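Local coordinates for appr-1-p processing domain protein (Thermus aquaticus Y51MC23, PDB 5M31) that is of unassigned function but folds as a macro domain, a mixed beta sheet sandwiched between layers of helices, at residues A[97-102]-A[136-141]; A[27-32]-A[39-44]. One frame throughout, in Å; residues are numbered along the deposited sequence. Where two conformers were deposited one is given.

Contact 1. Residues A[97-102]-A[136-141]; sequences SRMEYV and PEVKQR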
ATOM      1  N   SER A  97       6.615   0.984  12.122  1.00 24.16           N
ATOM      2  CA  SER A  97       5.204   0.916  11.699  1.00 23.94           C
ATOM      3  C   SER A  97       4.360   0.644  12.937  1.00 24.24           C
ATOM      4  O   SER A  97       4.818  -0.014  13.875  1.00 25.74           O
ATOM      5  CB  SER A  97       4.994  -0.198  10.671  1.00 24.00           C
ATOM      6  OG  SER A  97       5.645   0.068   9.440  1.00 25.90           O
ATOM      7  N   ARG A  98       3.139   1.127  12.961  1.00 23.48           N
ATOM      8  CA  ARG A  98       2.292   0.975  14.103  1.00 25.03           C
ATOM      9  C   ARG A  98       0.968   0.318  13.742  1.00 24.09           C
ATOM     10  O   ARG A  98       0.350   0.701  12.742  1.00 21.20           O
ATOM     11  CB  ARG A  98       1.968   2.364  14.583  1.00 26.99           C
ATOM     12  CG  ARG A  98       1.200   2.371  15.810  1.00 29.41           C
ATOM     13  CD  ARG A  98       1.852   3.337  16.763  1.00 30.79           C
ATOM     14  NE  ARG A  98       1.042   3.403  17.894  1.00 32.63           N
ATOM     15  CZ  ARG A  98       1.236   4.252  18.881  1.00 33.90           C
ATOM     16  NH1 ARG A  98       2.311   5.030  18.892  1.00 34.09           N
ATOM     17  NH2 ARG A  98       0.399   4.242  19.860  1.00 35.61           N
ATOM     18  N   MET A  99       0.509  -0.583  14.602  1.00 24.47           N
ATOM     19  CA  MET A  99      -0.673  -1.413  14.235  1.00 25.11           C
ATOM     20  C   MET A  99      -1.907  -0.544  14.016  1.00 23.80           C
ATOM     21  O   MET A  99      -2.654  -0.739  13.053  1.00 22.81           O
ATOM     22  CB  MET A  99      -0.924  -2.473  15.310  1.00 27.78           C
ATOM     23  CG  MET A  99      -1.969  -3.516  14.939  1.00 29.72           C
ATOM     24  SD  MET A  99      -1.449  -4.532  13.552  1.00 31.14           S
ATOM     25  CE  MET A  99      -0.395  -5.707  14.369  1.00 33.07           C
ATOM     26  N   GLU A 100      -2.072   0.477  14.849  1.00 23.82           N
ATOM     27  CA  GLU A 100      -3.238   1.380  14.703  0.60 24.14           C
ATOM     28  C   GLU A 100      -3.257   2.049  13.337  1.00 22.27           C
ATOM     29  O   GLU A 100      -4.344   2.237  12.703  1.00 23.10           O
ATOM     30  CB  GLU A 100      -3.231   2.445  15.824  0.60 25.75           C
ATOM     31  CG  GLU A 100      -4.149   3.634  15.567  0.60 26.15           C
ATOM     32  CD  GLU A 100      -4.059   4.686  16.652  0.60 28.20           C
ATOM     33  OE1 GLU A 100      -3.964   4.306  17.831  0.60 29.89           O
ATOM     34  OE2 GLU A 100      -4.123   5.888  16.323  0.60 28.76           O
ATOM     35  N   TYR A 101      -2.098   2.399  12.829  1.00 21.19           N
ATOM     36  CA  TYR A 101      -1.976   3.107  11.603  1.00 20.45           C
ATOM     37  C   TYR A 101      -2.250   2.141  10.433  1.00 18.79           C
ATOM     38  O   TYR A 101      -2.849   2.522   9.432  1.00 18.81           O
ATOM     39  CB  TYR A 101      -0.592   3.713  11.473  1.00 20.75           C
ATOM     40  CG  TYR A 101      -0.256   4.706  12.573  1.00 21.61           C
ATOM     41  CD1 TYR A 101      -1.223   5.199  13.457  1.00 22.94           C
ATOM     42  CD2 TYR A 101       1.043   5.177  12.713  1.00 22.94           C
ATOM     43  CE1 TYR A 101      -0.878   6.147  14.426  1.00 24.47           C
ATOM     44  CE2 TYR A 101       1.393   6.037  13.725  1.00 24.20           C
ATOM     45  CZ  TYR A 101       0.416   6.568  14.530  1.00 24.80           C
ATOM     46  OH  TYR A 101       0.813   7.463  15.514  1.00 26.71           O
ATOM     47  N   VAL A 102      -1.856   0.888  10.586  1.00 18.64           N
ATOM     48  CA  VAL A 102      -2.180  -0.149   9.561  1.00 19.03           C
ATOM     49  C   VAL A 102      -3.704  -0.374   9.550  1.00 19.52           C
ATOM     50  O   VAL A 102      -4.328  -0.483   8.472  1.00 19.36           O
ATOM     51  CB  VAL A 102      -1.385  -1.446   9.857  1.00 19.74           C
ATOM     52  CG1 VAL A 102      -1.873  -2.601   8.971  1.00 19.80           C
ATOM     53  CG2 VAL A 102       0.088  -1.163   9.626  1.00 19.24           C
ATOM     54  N   PRO A 136       1.138 -12.468  12.051  1.00 34.82           N
ATOM     55  CA  PRO A 136      -0.178 -13.108  12.255  1.00 36.46           C
ATOM     56  C   PRO A 136      -1.322 -12.103  12.453  1.00 35.71           C
ATOM     57  O   PRO A 136      -2.400 -12.272  11.898  1.00 34.96           O
ATOM     58  CB  PRO A 136       0.038 -13.949  13.522  1.00 38.79           C
ATOM     59  CG  PRO A 136       1.485 -14.322  13.490  1.00 38.67           C
ATOM     60  CD  PRO A 136       2.217 -13.207  12.759  1.00 37.14           C
ATOM     61  N   GLU A 137      -1.055 -11.062  13.226  1.00 35.97           N
ATOM     62  CA  GLU A 137      -2.053 -10.054  13.545  1.00 36.21           C
ATOM     63  C   GLU A 137      -2.319  -9.165  12.361  1.00 31.71           C
ATOM     64  O   GLU A 137      -3.481  -8.850  12.074  1.00 32.36           O
ATOM     65  CB  GLU A 137      -1.587  -9.212  14.731  1.00 39.11           C
ATOM     66  CG  GLU A 137      -1.529  -9.988  16.061  1.00 44.25           C
ATOM     67  CD  GLU A 137      -2.911 -10.270  16.682  1.00 49.84           C
ATOM     68  OE1 GLU A 137      -3.954  -9.729  16.197  1.00 52.86           O
ATOM     69  OE2 GLU A 137      -2.957 -11.029  17.684  1.00 57.11           O
ATOM     70  N   VAL A 138      -1.265  -8.801  11.629  1.00 28.74           N
ATOM     71  CA  VAL A 138      -1.439  -7.984  10.404  1.00 26.96           C
ATOM     72  C   VAL A 138      -2.208  -8.792   9.364  1.00 27.31           C
ATOM     73  O   VAL A 138      -3.146  -8.264   8.735  1.00 25.00           O
ATOM     74  CB  VAL A 138      -0.097  -7.463   9.854  1.00 26.24           C
ATOM     75  CG1 VAL A 138      -0.274  -6.817   8.488  1.00 25.49           C
ATOM     76  CG2 VAL A 138       0.529  -6.471  10.856  1.00 26.45           C
ATOM     77  N   LYS A 139      -1.795 -10.060   9.153  1.00 28.05           N
ATOM     78  CA  LYS A 139      -2.509 -10.939   8.215  1.00 30.24           C
ATOM     79  C   LYS A 139      -4.002 -11.011   8.570  1.00 30.59           C
ATOM     80  O   LYS A 139      -4.845 -10.841   7.702  1.00 29.81           O
ATOM     81  CB  LYS A 139      -1.883 -12.355   8.189  1.00 32.99           C
ATOM     82  CG  LYS A 139      -2.458 -13.280   7.112  1.00 35.99           C
ATOM     83  CD  LYS A 139      -1.741 -14.640   7.109  1.00 39.23           C
ATOM     84  CE  LYS A 139      -2.144 -15.481   5.907  1.00 42.73           C
ATOM     85  NZ  LYS A 139      -1.246 -16.661   5.621  1.00 46.51           N
ATOM     86  N   GLN A 140      -4.316 -11.138   9.852  1.00 32.33           N
ATOM     87  CA  GLN A 140      -5.699 -11.227  10.318  1.00 34.81           C
ATOM     88  C   GLN A 140      -6.489  -9.966   9.964  1.00 33.00           C
ATOM     89  O   GLN A 140      -7.612 -10.039   9.449  1.00 33.14           O
ATOM     90  CB  GLN A 140      -5.722 -11.447  11.817  1.00 39.53           C
ATOM     91  CG  GLN A 140      -7.091 -11.826  12.380  1.00 44.81           C
ATOM     92  CD  GLN A 140      -7.937 -10.622  12.764  1.00 48.06           C
ATOM     93  OE1 GLN A 140      -9.159 -10.601  12.540  1.00 53.32           O
ATOM     94  NE2 GLN A 140      -7.305  -9.628  13.394  1.00 52.25           N
ATOM     95  N   ARG A 141      -5.883  -8.808  10.203  1.00 31.21           N
ATOM     96  CA  ARG A 141      -6.526  -7.541   9.883  1.00 30.87           C
ATOM     97  C   ARG A 141      -6.702  -7.356   8.383  1.00 28.62           C
ATOM     98  O   ARG A 141      -7.691  -6.772   7.936  1.00 26.94           O
ATOM     99  CB  ARG A 141      -5.724  -6.390  10.463  1.00 31.96           C
ATOM    100  CG  ARG A 141      -5.872  -6.327  11.974  1.00 34.77           C
ATOM    101  CD  ARG A 141      -4.746  -5.599  12.636  1.00 36.31           C
ATOM    102  NE  ARG A 141      -4.963  -5.490  14.089  1.00 39.26           N
ATOM    103  CZ  ARG A 141      -4.912  -6.511  14.942  1.00 42.09           C
ATOM    104  NH1 ARG A 141      -4.734  -7.763  14.505  1.00 43.57           N
ATOM    105  NH2 ARG A 141      -5.066  -6.288  16.243  1.00 43.06           N
TER
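Two donors of Arg141 grip the backbone oxygen Glu137 O beside the methyl end of Met99: its own N, in the ordinary helical bond, and its side-chain NH1 at 2.9 Å. They reach the oxygen from opposite faces of its carbonyl plane, NH1 standing well above that plane. In this macro domain the pair belongs to helix 135-146, which lies next to helix 99-116 on one side of the mixed sheet. The same NH1 makes a salt bridge to Glu137 OE1 at 2.7 Å, on the anti lone pair and within the guanidinium plane. With two acceptors one helical turn back, and NE salt-bridged to Glu103 of the neighbouring helix, the guanidinium is held in place and its charge is probably well balanced.

Met99 is the main arm reaching over from helix 99-116. Its CG leaves anti to the backbone N (chi1 -171°), but the chain then bends at both later torsions, so the thioether curls across Arg141 at about a right angle. Met99 SD rests on Arg141 CD at 3.6 Å and approaches the guanidinium obliquely, while Met99 CG lies 3.7 Å from Arg141 NE. No hydrogen bond links the two segments; here the helices meet through a thioether lying against an arginine and through apolar contact. One turn further along, the Val102 side chain starts out toward the other helix and packs on Leu133. At the far end of the thioether the methyl CE of Met99 splits its contact, 3.7 Å from Glu137 CB and equally far from Val138 CG2.

Contact 2. Residues A[27-32]-A[39-44]; sequences LVNTVN and KGVALQ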
ATOM      1  N   LEU A  27      -0.745  -1.236  -7.119  1.00 16.79           N
ATOM      2  CA  LEU A  27       0.219  -1.668  -6.113  1.00 15.98           C
ATOM      3  C   LEU A  27       0.123  -0.779  -4.897  1.00 15.49           C
ATOM      4  O   LEU A  27      -0.009   0.445  -5.005  1.00 15.23           O
ATOM      5  CB  LEU A  27       1.640  -1.587  -6.630  1.00 16.81           C
ATOM      6  CG  LEU A  27       1.996  -2.476  -7.828  1.00 17.72           C
ATOM      7  CD1 LEU A  27       3.475  -2.278  -8.153  1.00 18.46           C
ATOM      8  CD2 LEU A  27       1.662  -3.941  -7.609  1.00 17.81           C
ATOM      9  N   VAL A  28       0.276  -1.408  -3.757  1.00 15.15           N
ATOM     10  CA  VAL A  28       0.432  -0.654  -2.469  1.00 15.14           C
ATOM     11  C   VAL A  28       1.898  -0.516  -2.084  1.00 15.90           C
ATOM     12  O   VAL A  28       2.638  -1.509  -2.026  1.00 16.40           O
ATOM     13  CB  VAL A  28      -0.343  -1.370  -1.336  1.00 15.44           C
ATOM     14  CG1 VAL A  28      -0.149  -0.635  -0.026  1.00 16.07           C
ATOM     15  CG2 VAL A  28      -1.818  -1.479  -1.698  1.00 15.78           C
ATOM     16  N   ASN A  29       2.271   0.717  -1.795  1.00 15.82           N
ATOM     17  CA  ASN A  29       3.593   1.115  -1.311  1.00 16.25           C
ATOM     18  C   ASN A  29       3.400   1.566   0.128  1.00 16.67           C
ATOM     19  O   ASN A  29       2.495   2.334   0.403  1.00 17.25           O
ATOM     20  CB  ASN A  29       4.033   2.308  -2.125  1.00 16.68           C
ATOM     21  CG  ASN A  29       5.378   2.808  -1.749  1.00 17.14           C
ATOM     22  OD1 ASN A  29       6.190   2.072  -1.242  1.00 18.05           O
ATOM     23  ND2 ASN A  29       5.679   4.013  -2.153  1.00 17.91           N
ATOM     24  N   THR A  30       4.238   1.100   1.027  1.00 16.91           N
ATOM     25  CA  THR A  30       4.122   1.483   2.445  1.00 17.38           C
ATOM     26  C   THR A  30       5.036   2.694   2.687  1.00 17.65           C
ATOM     27  O   THR A  30       6.253   2.658   2.379  1.00 17.83           O
ATOM     28  CB  THR A  30       4.446   0.299   3.371  1.00 18.84           C
ATOM     29  OG1 THR A  30       5.598  -0.376   2.896  1.00 19.32           O
ATOM     30  CG2 THR A  30       3.270  -0.665   3.452  1.00 20.19           C
ATOM     31  N   VAL A  31       4.447   3.790   3.176  1.00 16.88           N
ATOM     32  CA  VAL A  31       5.138   5.048   3.204  1.00 17.61           C
ATOM     33  C   VAL A  31       5.050   5.687   4.596  1.00 18.14           C
ATOM     34  O   VAL A  31       4.405   5.168   5.505  1.00 19.37           O
ATOM     35  CB  VAL A  31       4.667   6.036   2.120  1.00 17.71           C
ATOM     36  CG1 VAL A  31       4.873   5.409   0.762  1.00 17.20           C
ATOM     37  CG2 VAL A  31       3.211   6.437   2.349  1.00 17.31           C
ATOM     38  N   ASN A  32       5.745   6.773   4.733  1.00 19.58           N
ATOM     39  CA  ASN A  32       5.589   7.669   5.901  1.00 18.83           C
ATOM     40  C   ASN A  32       4.975   8.973   5.431  1.00 20.02           C
ATOM     41  O   ASN A  32       4.590   9.110   4.242  1.00 19.90           O
ATOM     42  CB  ASN A  32       6.935   7.925   6.544  1.00 20.59           C
ATOM     43  CG  ASN A  32       7.942   8.543   5.570  1.00 21.58           C
ATOM     44  OD1 ASN A  32       7.856   9.709   5.217  1.00 21.98           O
ATOM     45  ND2 ASN A  32       8.848   7.711   5.069  1.00 23.29           N
ATOM     46  N   LYS A  39      14.097   3.624   2.358  1.00 30.12           N
ATOM     47  CA  LYS A  39      14.447   2.239   2.697  1.00 33.00           C
ATOM     48  C   LYS A  39      13.299   1.308   2.484  1.00 31.62           C
ATOM     49  O   LYS A  39      12.166   1.745   2.281  1.00 28.92           O
ATOM     50  CB  LYS A  39      14.901   2.144   4.178  1.00 38.97           C
ATOM     51  CG  LYS A  39      13.736   1.954   5.158  1.00 42.24           C
ATOM     52  CD  LYS A  39      14.215   1.664   6.574  1.00 48.77           C
ATOM     53  CE  LYS A  39      14.528   2.946   7.315  1.00 52.00           C
ATOM     54  NZ  LYS A  39      14.723   2.689   8.774  1.00 56.28           N
ATOM     55  N   GLY A  40      13.594   0.009   2.493  1.00 31.62           N
ATOM     56  CA  GLY A  40      12.547  -0.999   2.388  1.00 30.83           C
ATOM     57  C   GLY A  40      11.730  -0.915   1.115  1.00 28.02           C
ATOM     58  O   GLY A  40      12.249  -0.656   0.003  1.00 26.61           O
ATOM     59  N   VAL A  41      10.436  -1.216   1.261  1.00 26.34           N
ATOM     60  CA  VAL A  41       9.552  -1.249   0.141  1.00 24.70           C
ATOM     61  C   VAL A  41       9.552   0.105  -0.576  1.00 22.74           C
ATOM     62  O   VAL A  41       9.601   0.176  -1.812  1.00 22.28           O
ATOM     63  CB  VAL A  41       8.121  -1.600   0.649  1.00 25.47           C
ATOM     64  CG1 VAL A  41       7.076  -1.384  -0.447  1.00 24.65           C
ATOM     65  CG2 VAL A  41       8.103  -3.067   1.100  1.00 27.69           C
ATOM     66  N   ALA A  42       9.509   1.174   0.198  1.00 21.29           N
ATOM     67  CA  ALA A  42       9.322   2.513  -0.387  1.00 21.21           C
ATOM     68  C   ALA A  42      10.527   2.843  -1.296  1.00 21.77           C
ATOM     69  O   ALA A  42      10.379   3.471  -2.322  1.00 21.11           O
ATOM     70  CB  ALA A  42       9.151   3.551   0.689  1.00 21.41           C
ATOM     71  N   LEU A  43      11.724   2.437  -0.878  1.00 22.96           N
ATOM     72  CA  LEU A  43      12.915   2.630  -1.711  1.00 24.89           C
ATOM     73  C   LEU A  43      12.774   1.945  -3.064  1.00 24.95           C
ATOM     74  O   LEU A  43      13.083   2.524  -4.110  1.00 24.71           O
ATOM     75  CB  LEU A  43      14.156   2.090  -0.990  1.00 27.40           C
ATOM     76  CG  LEU A  43      15.445   2.226  -1.781  1.00 29.10           C
ATOM     77  CD1 LEU A  43      15.640   3.639  -2.299  1.00 29.87           C
ATOM     78  CD2 LEU A  43      16.631   1.819  -0.921  1.00 31.83           C
ATOM     79  N   GLN A  44      12.228   0.739  -3.065  1.00 25.15           N
ATOM     80  CA  GLN A  44      12.049  -0.004  -4.318  1.00 26.79           C
ATOM     81  C   GLN A  44      11.049   0.742  -5.203  1.00 25.22           C
ATOM     82  O   GLN A  44      11.241   0.879  -6.422  1.00 24.79           O
ATOM     83  CB  GLN A  44      11.558  -1.440  -4.055  1.00 29.11           C
ATOM     84  CG  GLN A  44      12.367  -2.241  -3.028  1.00 33.25           C
ATOM     85  CD  GLN A  44      13.870  -2.159  -3.205  1.00 38.87           C
ATOM     86  OE1 GLN A  44      14.608  -1.662  -2.317  1.00 45.49           O
ATOM     87  NE2 GLN A  44      14.350  -2.692  -4.312  1.00 41.39           N
TER
HETATM   88  O   HOH W   1       8.578   1.143   3.098  1.00 31.23           O
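Asn29 drives its side-chain oxygen into the start of helix 40-48, OD1 sitting 3.3 Å from Ala42 CA and 3.7 Å from Val41 CG1. One residue on, Thr30 meets the same two helix residues. Its OG1 lies 3.6 Å from Val41 CB, the two side chains crossing at about a right angle, and its carbonyl O is 3.5 Å from the Ala42 methyl, CB. No direct hydrogen bond spans the contact. A water does the bridging instead, donating to Thr30 O at 2.9 Å and accepting from Ala42 N, a backbone N-H near the start of the helix.

The next shell explains the pose of Asn29. Its CG is anti to the backbone N (chi1 -179°), which carries the amide out to the helix, and ND2 is tied to Asn86 on the adjoining strand 83-88. OD1 is buried with no polar partner in the model. Backbone bonds to Phe85 and Phe87 hold Asn29 in the sheet, and on the other flank Val28 pairs with Ala122.

The axes of strand 27-31 and the helical residues 40-44 approach to 7.0 Å at 123°, so the chain turns back sharply after the strand. A central strand running through a short loop into a covering helix is typical of the macro domain, whose pocket lies near such strand ends; a glycerol about 5 Å from the Val41 side chain is consistent with one here.

In the fold
Along the chain, both segments of contact 2 come before either segment of contact 1. They occupy opposite sides of the sheet: 27-32 with 39-44 joins a central strand to helix 40-48 on one face, while 97-102 with 136-141 pairs two helices on the other. Their centres are about 16 Å apart and their nearest atoms about 6 Å, without touching. Contact 2 is the more central, about 8 Å from the middle of the chain against about 13 Å for contact 1. The bound glycerol lies about 5 Å from the Val41 side chain of contact 2; it was probably picked up during crystallisation, though it may mark a pocket.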